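Local structure of spike protein P5 (Enterobacteria phage PRD1, 1YQ5) at residues S58-N69 against A99-N110; Y77-S85 against L117-C125. The protein forms, as a homotrimer working with P31 and P2, the spikes at the five-fold vertices of the phage capsid, and is essential for infectivity. One frame throughout, in Å; residues are numbered along the deposited sequence.

Contact 1 (S58-N69 against A99-N110); sequences SGLYQITMTVKN and AGGTISLLIYCN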
loop_
_atom_site.group_PDB
_atom_site.type_symbol
_atom_site.label_atom_id
_atom_site.label_comp_id
_atom_site.label_asym_id
_atom_site.label_seq_id
_atom_site.Cartn_x
_atom_site.Cartn_y
_atom_site.Cartn_z
ATOM N N SER A 58 14.926 -6.209 14.746
ATOM C CA SER A 58 15.128 -5.177 13.732
ATOM C C SER A 58 14.915 -5.834 12.370
ATOM O O SER A 58 15.185 -7.021 12.202
ATOM C CB SER A 58 16.549 -4.607 13.811
ATOM O OG SER A 58 16.731 -3.841 14.988
ATOM N N GLY A 59 14.421 -5.074 11.401
ATOM C CA GLY A 59 14.202 -5.647 10.086
ATOM C C GLY A 59 13.150 -4.926 9.267
ATOM O O GLY A 59 12.771 -3.790 9.576
ATOM N N LEU A 60 12.680 -5.592 8.217
ATOM C CA LEU A 60 11.676 -5.027 7.325
ATOM C C LEU A 60 10.290 -5.482 7.743
ATOM O O LEU A 60 10.063 -6.669 7.998
ATOM C CB LEU A 60 11.946 -5.459 5.883
ATOM C CG LEU A 60 13.220 -4.898 5.247
ATOM C CD1 LEU A 60 13.482 -5.588 3.917
ATOM C CD2 LEU A 60 13.067 -3.389 5.050
ATOM N N TYR A 61 9.368 -4.529 7.810
ATOM C CA TYR A 61 8.000 -4.814 8.207
ATOM C C TYR A 61 6.974 -4.325 7.199
ATOM O O TYR A 61 7.063 -3.199 6.710
ATOM C CB TYR A 61 7.698 -4.166 9.561
ATOM C CG TYR A 61 8.377 -4.840 10.726
ATOM C CD1 TYR A 61 9.735 -4.645 10.980
ATOM C CD2 TYR A 61 7.669 -5.711 11.553
ATOM C CE1 TYR A 61 10.369 -5.309 12.035
ATOM C CE2 TYR A 61 8.288 -6.374 12.602
ATOM C CZ TYR A 61 9.636 -6.174 12.839
ATOM O OH TYR A 61 10.244 -6.860 13.869
ATOM N N GLN A 62 6.008 -5.186 6.892
ATOM C CA GLN A 62 4.925 -4.836 5.982
ATOM C C GLN A 62 3.757 -4.509 6.900
ATOM O O GLN A 62 3.365 -5.325 7.736
ATOM C CB GLN A 62 4.566 -6.009 5.069
ATOM C CG GLN A 62 3.345 -5.755 4.184
ATOM C CD GLN A 62 3.447 -4.470 3.374
ATOM O OE1 GLN A 62 4.433 -4.240 2.671
ATOM N NE2 GLN A 62 2.420 -3.626 3.466
ATOM N N ILE A 63 3.207 -3.315 6.739
ATOM C CA ILE A 63 2.123 -2.849 7.586
ATOM C C ILE A 63 0.931 -2.320 6.801
ATOM O O ILE A 63 1.091 -1.626 5.792
ATOM C CB ILE A 63 2.637 -1.721 8.496
ATOM C CG1 ILE A 63 3.809 -2.237 9.335
ATOM C CG2 ILE A 63 1.515 -1.188 9.366
ATOM C CD1 ILE A 63 4.683 -1.137 9.897
ATOM N N THR A 64 -0.265 -2.647 7.279
ATOM C CA THR A 64 -1.491 -2.181 6.653
ATOM C C THR A 64 -2.526 -1.829 7.707
ATOM O O THR A 64 -2.707 -2.554 8.683
ATOM C CB THR A 64 -2.128 -3.248 5.728
ATOM O OG1 THR A 64 -1.296 -3.459 4.581
ATOM C CG2 THR A 64 -3.518 -2.794 5.263
HETATM N N MSE A 65 -3.179 -0.693 7.518
HETATM C CA MSE A 65 -4.245 -0.281 8.407
HETATM C C MSE A 65 -5.365 0.209 7.517
HETATM O O MSE A 65 -5.153 1.066 6.655
HETATM C CB MSE A 65 -3.818 0.839 9.352
HETATM C CG MSE A 65 -5.013 1.375 10.136
HETATM SE SE MSE A 65 -4.582 2.597 11.559
HETATM C CE MSE A 65 -3.631 3.925 10.475
ATOM N N THR A 66 -6.551 -0.353 7.714
ATOM C CA THR A 66 -7.714 0.018 6.928
ATOM C C THR A 66 -8.879 0.393 7.828
ATOM O O THR A 66 -8.930 -0.000 8.993
ATOM C CB THR A 66 -8.174 -1.146 6.032
ATOM O OG1 THR A 66 -8.427 -2.298 6.847
ATOM C CG2 THR A 66 -7.110 -1.480 5.001
ATOM N N VAL A 67 -9.813 1.157 7.278
ATOM C CA VAL A 67 -10.987 1.553 8.030
ATOM C C VAL A 67 -12.202 1.704 7.135
ATOM O O VAL A 67 -12.100 2.150 5.991
ATOM C CB VAL A 67 -10.787 2.903 8.773
ATOM C CG1 VAL A 67 -10.496 4.016 7.778
ATOM C CG2 VAL A 67 -12.039 3.243 9.573
ATOM N N LYS A 68 -13.343 1.292 7.676
ATOM C CA LYS A 68 -14.633 1.429 7.027
ATOM C C LYS A 68 -15.534 1.975 8.133
ATOM O O LYS A 68 -15.546 1.451 9.248
ATOM C CB LYS A 68 -15.197 0.081 6.548
ATOM C CG LYS A 68 -14.563 -0.508 5.290
ATOM C CD LYS A 68 -14.522 0.486 4.131
ATOM C CE LYS A 68 -15.881 1.126 3.830
ATOM N NZ LYS A 68 -16.938 0.163 3.392
ATOM N N ASN A 69 -16.246 3.052 7.829
ATOM C CA ASN A 69 -17.190 3.668 8.755
ATOM C C ASN A 69 -18.231 4.214 7.793
ATOM O O ASN A 69 -18.305 5.418 7.523
ATOM C CB ASN A 69 -16.533 4.797 9.553
ATOM C CG ASN A 69 -17.424 5.305 10.671
ATOM O OD1 ASN A 69 -18.463 5.921 10.419
ATOM N ND2 ASN A 69 -17.030 5.041 11.912
ATOM N N ALA A 99 -16.331 4.683 1.873
ATOM C CA ALA A 99 -16.507 5.260 3.200
ATOM C C ALA A 99 -15.395 4.822 4.146
ATOM O O ALA A 99 -15.640 4.167 5.157
ATOM C CB ALA A 99 -17.870 4.858 3.761
ATOM N N GLY A 100 -14.168 5.192 3.806
ATOM C CA GLY A 100 -13.042 4.824 4.637
ATOM C C GLY A 100 -11.730 5.114 3.947
ATOM O O GLY A 100 -11.665 5.940 3.036
ATOM N N GLY A 101 -10.680 4.428 4.376
ATOM C CA GLY A 101 -9.380 4.649 3.783
ATOM C C GLY A 101 -8.437 3.487 4.007
ATOM O O GLY A 101 -8.768 2.519 4.696
ATOM N N THR A 102 -7.245 3.606 3.441
ATOM C CA THR A 102 -6.246 2.558 3.540
ATOM C C THR A 102 -4.833 3.122 3.517
ATOM O O THR A 102 -4.553 4.077 2.798
ATOM C CB THR A 102 -6.363 1.582 2.340
ATOM O OG1 THR A 102 -7.638 0.924 2.369
ATOM C CG2 THR A 102 -5.238 0.552 2.376
ATOM N N ILE A 103 -3.953 2.533 4.319
ATOM C CA ILE A 103 -2.549 2.918 4.311
ATOM C C ILE A 103 -1.749 1.633 4.470
ATOM O O ILE A 103 -2.001 0.837 5.380
ATOM C CB ILE A 103 -2.164 3.925 5.433
ATOM C CG1 ILE A 103 -0.741 4.443 5.167
ATOM C CG2 ILE A 103 -2.225 3.268 6.808
ATOM C CD1 ILE A 103 -0.289 5.577 6.081
ATOM N N SER A 104 -0.813 1.417 3.554
ATOM C CA SER A 104 0.027 0.230 3.579
ATOM C C SER A 104 1.463 0.669 3.414
ATOM O O SER A 104 1.761 1.545 2.601
ATOM C CB SER A 104 -0.364 -0.731 2.461
ATOM O OG SER A 104 -1.625 -1.308 2.744
ATOM N N LEU A 105 2.349 0.042 4.177
ATOM C CA LEU A 105 3.752 0.416 4.169
ATOM C C LEU A 105 4.721 -0.738 4.363
ATOM O O LEU A 105 4.446 -1.676 5.107
ATOM C CB LEU A 105 4.003 1.414 5.303
ATOM C CG LEU A 105 3.108 2.644 5.415
ATOM C CD1 LEU A 105 2.867 2.976 6.884
ATOM C CD2 LEU A 105 3.759 3.808 4.690
ATOM N N LEU A 106 5.855 -0.653 3.679
ATOM C CA LEU A 106 6.939 -1.614 3.835
ATOM C C LEU A 106 8.034 -0.679 4.330
ATOM O O LEU A 106 8.472 0.203 3.596
ATOM C CB LEU A 106 7.365 -2.240 2.503
ATOM C CG LEU A 106 8.674 -3.044 2.617
ATOM C CD1 LEU A 106 8.497 -4.150 3.638
ATOM C CD2 LEU A 106 9.076 -3.626 1.265
ATOM N N ILE A 107 8.456 -0.855 5.576
ATOM C CA ILE A 107 9.468 0.013 6.156
ATOM C C ILE A 107 10.509 -0.766 6.942
ATOM O O ILE A 107 10.292 -1.926 7.305
ATOM C CB ILE A 107 8.821 1.024 7.122
ATOM C CG1 ILE A 107 8.110 0.268 8.253
ATOM C CG2 ILE A 107 7.837 1.906 6.378
ATOM C CD1 ILE A 107 7.529 1.157 9.342
ATOM N N TYR A 108 11.645 -0.120 7.194
ATOM C CA TYR A 108 12.696 -0.743 7.982
ATOM C C TYR A 108 12.534 -0.239 9.408
ATOM O O TYR A 108 12.402 0.966 9.636
ATOM C CB TYR A 108 14.088 -0.358 7.488
ATOM C CG TYR A 108 15.167 -1.006 8.324
ATOM C CD1 TYR A 108 15.484 -2.352 8.154
ATOM C CD2 TYR A 108 15.814 -0.297 9.338
ATOM C CE1 TYR A 108 16.413 -2.983 8.975
ATOM C CE2 TYR A 108 16.749 -0.921 10.166
ATOM C CZ TYR A 108 17.040 -2.264 9.976
ATOM O OH TYR A 108 17.950 -2.899 10.788
ATOM N N CYS A 109 12.543 -1.160 10.363
ATOM C CA CYS A 109 12.395 -0.795 11.765
ATOM C C CYS A 109 13.621 -1.185 12.564
ATOM O O CYS A 109 14.016 -2.356 12.584
ATOM C CB CYS A 109 11.182 -1.498 12.387
ATOM S SG CYS A 109 9.584 -1.031 11.698
ATOM N N ASN A 110 14.228 -0.204 13.216
ATOM C CA ASN A 110 15.374 -0.483 14.062
ATOM C C ASN A 110 14.800 -0.687 15.456
ATOM O O ASN A 110 14.056 0.157 15.954
ATOM C CB ASN A 110 16.354 0.692 14.077
ATOM C CG ASN A 110 17.524 0.450 15.010
ATOM O OD1 ASN A 110 18.197 -0.574 14.919
ATOM N ND2 ASN A 110 17.770 1.389 15.913
HETATM O O HOH W 1 -17.699 2.271 1.356
#
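The hydroxyl of Ser104 is gripped twice: Thr64 OG1 donates to Ser104 OG over 2.8 Å, and the same OG bonds to the backbone O of Ser104 in the third subunit. Thr64 OG1 and Ser104 OG each lie beside their own backbone N (chi1 -68° and -70°), which turns them towards each other across a non-hydrogen-bonded pair. Thr64 OG1 also accepts the backbone N-H of Leu106 from the third subunit, so a buried polar chain runs through the trimer. Around it, strands 59-68 and 100-109 pair antiparallel, Tyr61 N reaching Ile107 O at 2.8 Å. This pairing closes one edge of a five-stranded sheet in Domain-2, a beta jelly-roll whose family belongs to the C1q/TNF clan. The face bearing Gln62, Thr64 and Ser104 looks to neighbouring subunits, while Ile63 and selenomethionine Met65 enter the sandwich. There Ile63 CD1 meets Ile107 CD1 at 3.7 Å, the side chains crossing obliquely, and Cys109 SG approaches the Tyr61 ring obliquely, 4.5 Å from its centroid. At the far end Lys68 folds back until CE lies 3.3 Å from Ala99 O; its NZ salt-bridges Asp87 of the third subunit and shares a water with Ala99 N.

Contact 2 (Y77-S85 against L117-C125); sequences YLLRVKYGS and LDVLKFSLC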
loop_
_atom_site.group_PDB
_atom_site.type_symbol
_atom_site.label_atom_id
_atom_site.label_comp_id
_atom_site.label_asym_id
_atom_site.label_seq_id
_atom_site.Cartn_x
_atom_site.Cartn_y
_atom_site.Cartn_z
ATOM N N TYR A 77 -10.590 10.735 5.118
ATOM C CA TYR A 77 -10.116 9.878 6.185
ATOM C C TYR A 77 -8.607 10.082 6.217
ATOM O O TYR A 77 -7.936 9.981 5.184
ATOM C CB TYR A 77 -10.457 8.417 5.906
ATOM C CG TYR A 77 -11.886 8.075 6.258
ATOM C CD1 TYR A 77 -12.918 8.259 5.340
ATOM C CD2 TYR A 77 -12.206 7.603 7.527
ATOM C CE1 TYR A 77 -14.247 7.978 5.686
ATOM C CE2 TYR A 77 -13.524 7.323 7.884
ATOM C CZ TYR A 77 -14.537 7.512 6.961
ATOM O OH TYR A 77 -15.834 7.233 7.325
ATOM N N LEU A 78 -8.086 10.402 7.396
ATOM C CA LEU A 78 -6.659 10.634 7.573
ATOM C C LEU A 78 -6.061 9.454 8.329
ATOM O O LEU A 78 -6.557 9.081 9.394
ATOM C CB LEU A 78 -6.430 11.917 8.374
ATOM C CG LEU A 78 -7.222 13.148 7.931
ATOM C CD1 LEU A 78 -6.858 14.316 8.829
ATOM C CD2 LEU A 78 -6.925 13.477 6.469
ATOM N N LEU A 79 -5.002 8.869 7.782
ATOM C CA LEU A 79 -4.366 7.729 8.433
ATOM C C LEU A 79 -2.897 7.988 8.706
ATOM O O LEU A 79 -2.209 8.626 7.908
ATOM C CB LEU A 79 -4.519 6.467 7.581
ATOM C CG LEU A 79 -5.943 5.928 7.434
ATOM C CD1 LEU A 79 -6.733 6.824 6.504
ATOM C CD2 LEU A 79 -5.902 4.506 6.885
ATOM N N ARG A 80 -2.419 7.486 9.838
ATOM C CA ARG A 80 -1.027 7.676 10.210
ATOM C C ARG A 80 -0.434 6.503 10.972
ATOM O O ARG A 80 -1.073 5.923 11.855
ATOM C CB ARG A 80 -0.875 8.940 11.063
ATOM C CG ARG A 80 0.548 9.199 11.528
ATOM C CD ARG A 80 0.606 10.399 12.468
ATOM N NE ARG A 80 0.115 10.065 13.802
ATOM C CZ ARG A 80 -0.275 10.965 14.701
ATOM N NH1 ARG A 80 -0.244 12.266 14.410
ATOM N NH2 ARG A 80 -0.672 10.570 15.902
ATOM N N VAL A 81 0.800 6.168 10.611
ATOM C CA VAL A 81 1.552 5.102 11.256
ATOM C C VAL A 81 2.881 5.722 11.657
ATOM O O VAL A 81 3.496 6.440 10.867
ATOM C CB VAL A 81 1.853 3.935 10.296
ATOM C CG1 VAL A 81 2.751 2.917 10.990
ATOM C CG2 VAL A 81 0.560 3.281 9.844
ATOM N N LYS A 82 3.319 5.455 12.881
ATOM C CA LYS A 82 4.587 5.994 13.347
ATOM C C LYS A 82 5.472 4.913 13.935
ATOM O O LYS A 82 4.985 3.914 14.460
ATOM C CB LYS A 82 4.362 7.058 14.424
ATOM C CG LYS A 82 3.464 8.204 14.006
ATOM C CD LYS A 82 3.435 9.289 15.073
ATOM C CE LYS A 82 2.843 8.778 16.369
ATOM N NZ LYS A 82 3.012 9.760 17.488
ATOM N N TYR A 83 6.778 5.116 13.817
ATOM C CA TYR A 83 7.759 4.217 14.403
ATOM C C TYR A 83 9.007 5.049 14.655
ATOM O O TYR A 83 9.628 5.555 13.718
ATOM C CB TYR A 83 8.114 3.042 13.492
ATOM C CG TYR A 83 8.997 2.056 14.229
ATOM C CD1 TYR A 83 8.458 1.197 15.188
ATOM C CD2 TYR A 83 10.381 2.066 14.058
ATOM C CE1 TYR A 83 9.273 0.379 15.967
ATOM C CE2 TYR A 83 11.212 1.251 14.839
ATOM C CZ TYR A 83 10.649 0.415 15.791
ATOM O OH TYR A 83 11.456 -0.367 16.583
ATOM N N GLY A 84 9.366 5.204 15.923
ATOM C CA GLY A 84 10.534 6.001 16.240
ATOM C C GLY A 84 10.334 7.418 15.744
ATOM O O GLY A 84 9.249 7.979 15.891
ATOM N N SER A 85 11.366 7.992 15.130
ATOM C CA SER A 85 11.287 9.362 14.632
ATOM C C SER A 85 10.527 9.497 13.314
ATOM O O SER A 85 10.299 10.611 12.841
ATOM C CB SER A 85 12.696 9.934 14.455
ATOM O OG SER A 85 13.449 9.150 13.544
ATOM N N LEU A 117 9.975 2.473 23.296
ATOM C CA LEU A 117 10.410 3.139 22.067
ATOM C C LEU A 117 10.182 2.287 20.815
ATOM O O LEU A 117 9.895 2.821 19.737
ATOM C CB LEU A 117 11.895 3.495 22.150
ATOM C CG LEU A 117 12.296 4.524 23.203
ATOM C CD1 LEU A 117 13.812 4.682 23.219
ATOM C CD2 LEU A 117 11.612 5.850 22.902
ATOM N N ASP A 118 10.320 0.970 20.957
ATOM C CA ASP A 118 10.149 0.049 19.833
ATOM C C ASP A 118 8.688 -0.346 19.662
ATOM O O ASP A 118 8.307 -1.494 19.899
ATOM C CB ASP A 118 11.002 -1.207 20.043
ATOM C CG ASP A 118 12.466 -0.884 20.271
ATOM O OD1 ASP A 118 12.964 0.072 19.641
ATOM O OD2 ASP A 118 13.121 -1.592 21.068
ATOM N N VAL A 119 7.873 0.608 19.232
ATOM C CA VAL A 119 6.455 0.348 19.056
ATOM C C VAL A 119 5.873 1.045 17.837
ATOM O O VAL A 119 6.150 2.213 17.581
ATOM C CB VAL A 119 5.653 0.797 20.306
ATOM C CG1 VAL A 119 5.918 2.266 20.593
ATOM C CG2 VAL A 119 4.156 0.571 20.086
ATOM N N LEU A 120 5.078 0.303 17.078
ATOM C CA LEU A 120 4.414 0.855 15.909
ATOM C C LEU A 120 3.157 1.524 16.455
ATOM O O LEU A 120 2.353 0.874 17.129
ATOM C CB LEU A 120 4.032 -0.265 14.939
ATOM C CG LEU A 120 5.186 -0.948 14.199
ATOM C CD1 LEU A 120 4.699 -2.229 13.547
ATOM C CD2 LEU A 120 5.751 0.007 13.157
ATOM N N LYS A 121 2.998 2.816 16.183
ATOM C CA LYS A 121 1.832 3.549 16.662
ATOM C C LYS A 121 0.863 3.806 15.512
ATOM O O LYS A 121 1.278 4.145 14.403
ATOM C CB LYS A 121 2.267 4.869 17.298
ATOM C CG LYS A 121 3.155 4.695 18.531
ATOM C CD LYS A 121 3.559 6.040 19.119
ATOM C CE LYS A 121 4.374 5.868 20.394
ATOM N NZ LYS A 121 4.754 7.183 20.988
ATOM N N PHE A 122 -0.428 3.640 15.780
ATOM C CA PHE A 122 -1.446 3.823 14.753
ATOM C C PHE A 122 -2.520 4.833 15.136
ATOM O O PHE A 122 -2.904 4.940 16.306
ATOM C CB PHE A 122 -2.134 2.485 14.443
ATOM C CG PHE A 122 -1.191 1.398 14.014
ATOM C CD1 PHE A 122 -0.443 0.691 14.953
ATOM C CD2 PHE A 122 -1.042 1.088 12.664
ATOM C CE1 PHE A 122 0.439 -0.313 14.556
ATOM C CE2 PHE A 122 -0.162 0.088 12.254
ATOM C CZ PHE A 122 0.582 -0.615 13.206
ATOM N N SER A 123 -3.014 5.555 14.136
ATOM C CA SER A 123 -4.072 6.533 14.347
ATOM C C SER A 123 -4.737 6.917 13.037
ATOM O O SER A 123 -4.124 6.862 11.966
ATOM C CB SER A 123 -3.531 7.800 15.015
ATOM O OG SER A 123 -4.601 8.671 15.361
ATOM N N LEU A 124 -6.004 7.298 13.133
ATOM C CA LEU A 124 -6.767 7.731 11.973
ATOM C C LEU A 124 -8.003 8.472 12.460
ATOM O O LEU A 124 -8.355 8.403 13.640
ATOM C CB LEU A 124 -7.163 6.524 11.103
ATOM C CG LEU A 124 -8.098 5.437 11.644
ATOM C CD1 LEU A 124 -9.523 5.977 11.774
ATOM C CD2 LEU A 124 -8.084 4.250 10.690
ATOM N N CYS A 125 -8.647 9.191 11.550
ATOM C CA CYS A 125 -9.853 9.944 11.860
ATOM C C CYS A 125 -10.414 10.384 10.532
ATOM O O CYS A 125 -9.884 10.030 9.482
ATOM C CB CYS A 125 -9.521 11.205 12.662
ATOM S SG CYS A 125 -8.739 12.535 11.656
HETATM O O HOH W 2 4.027 10.062 20.239
HETATM O O HOH W 3 7.631 4.400 18.131
#
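Tyr77 meets the other strand through its backbone, its CA standing 3.3 Å from Cys125 O, the carbonyl that also accepts the N-H of Leu78. Leu78 then lays CD1 against Cys125 SG at 3.8 Å, and Leu124 comes close to Leu78 O with both CA (2.9 Å) and CB (3.1 Å), a tight spot in the pairing. On the opposite face Leu79 and Leu124 lie side by side, CG against CB. Arg80 and Ser123 form a hydrogen-bonded pair, and Arg80 NH2, salt-bridged to Asp28, comes obliquely to 4.1 Å from Ser123 CB. Val81 returns to the inner face, where its CG2, beside the backbone N, touches Phe122 CD2 at 3.9 Å. Lys82 and Lys121 cross with CE against CD; Lys82 NZ and Lys121 NZ are 4.7 Å apart, and one water accepts from both. Asp28, salt-bridged to Lys82 as well as Arg80, probably eases the crowding of charge. Tyr83, with CG anti to the backbone N (chi1 -173°), swings its ring along 118-120: CD1 meets Leu120 CD2 at 3.6 Å, and Leu120 N lies in plane at the ring's edge. The ring and the Asp118 carboxylate are inclined by 20°, but the phenol bonds instead to Asn110 O, and Asp118 holds the backbone N-H groups of Leu112, Gly113 and Val114. Gly84, at positive phi, gives its N-H to a water that donates to Leu117 O and Val119 O, tying off the end of the pairing beside an inverse gamma turn centred on Asp118. Strands 51-53 and 86-93 flank this pair within its sheet, and Leu79, Val81, Phe122 and Leu124 pack onto strands 59-68 and 100-109 of the facing sheet.

How the contacts relate
Contacts 1 and 2 lie in the two facing sheets of one beta sandwich, their centres about 9 Å apart. Each joins two antiparallel strands, but in different five-stranded sheets. Along the chain the segments alternate: 59-68 and 76-83 follow one another in opposite sheets, as do 100-109 and 119-126, so the chain passes from one sheet to the other between partners, as in a jelly roll. The layers meet directly, Met65 CE lying 3.3 Å from Ser123 O and Gly100 N 3.4 Å from Tyr77 CE1. Contact 1 turns its outer face to the trimer interface, whereas contact 2 mainly closes the core, to which contact 1 gives its other face.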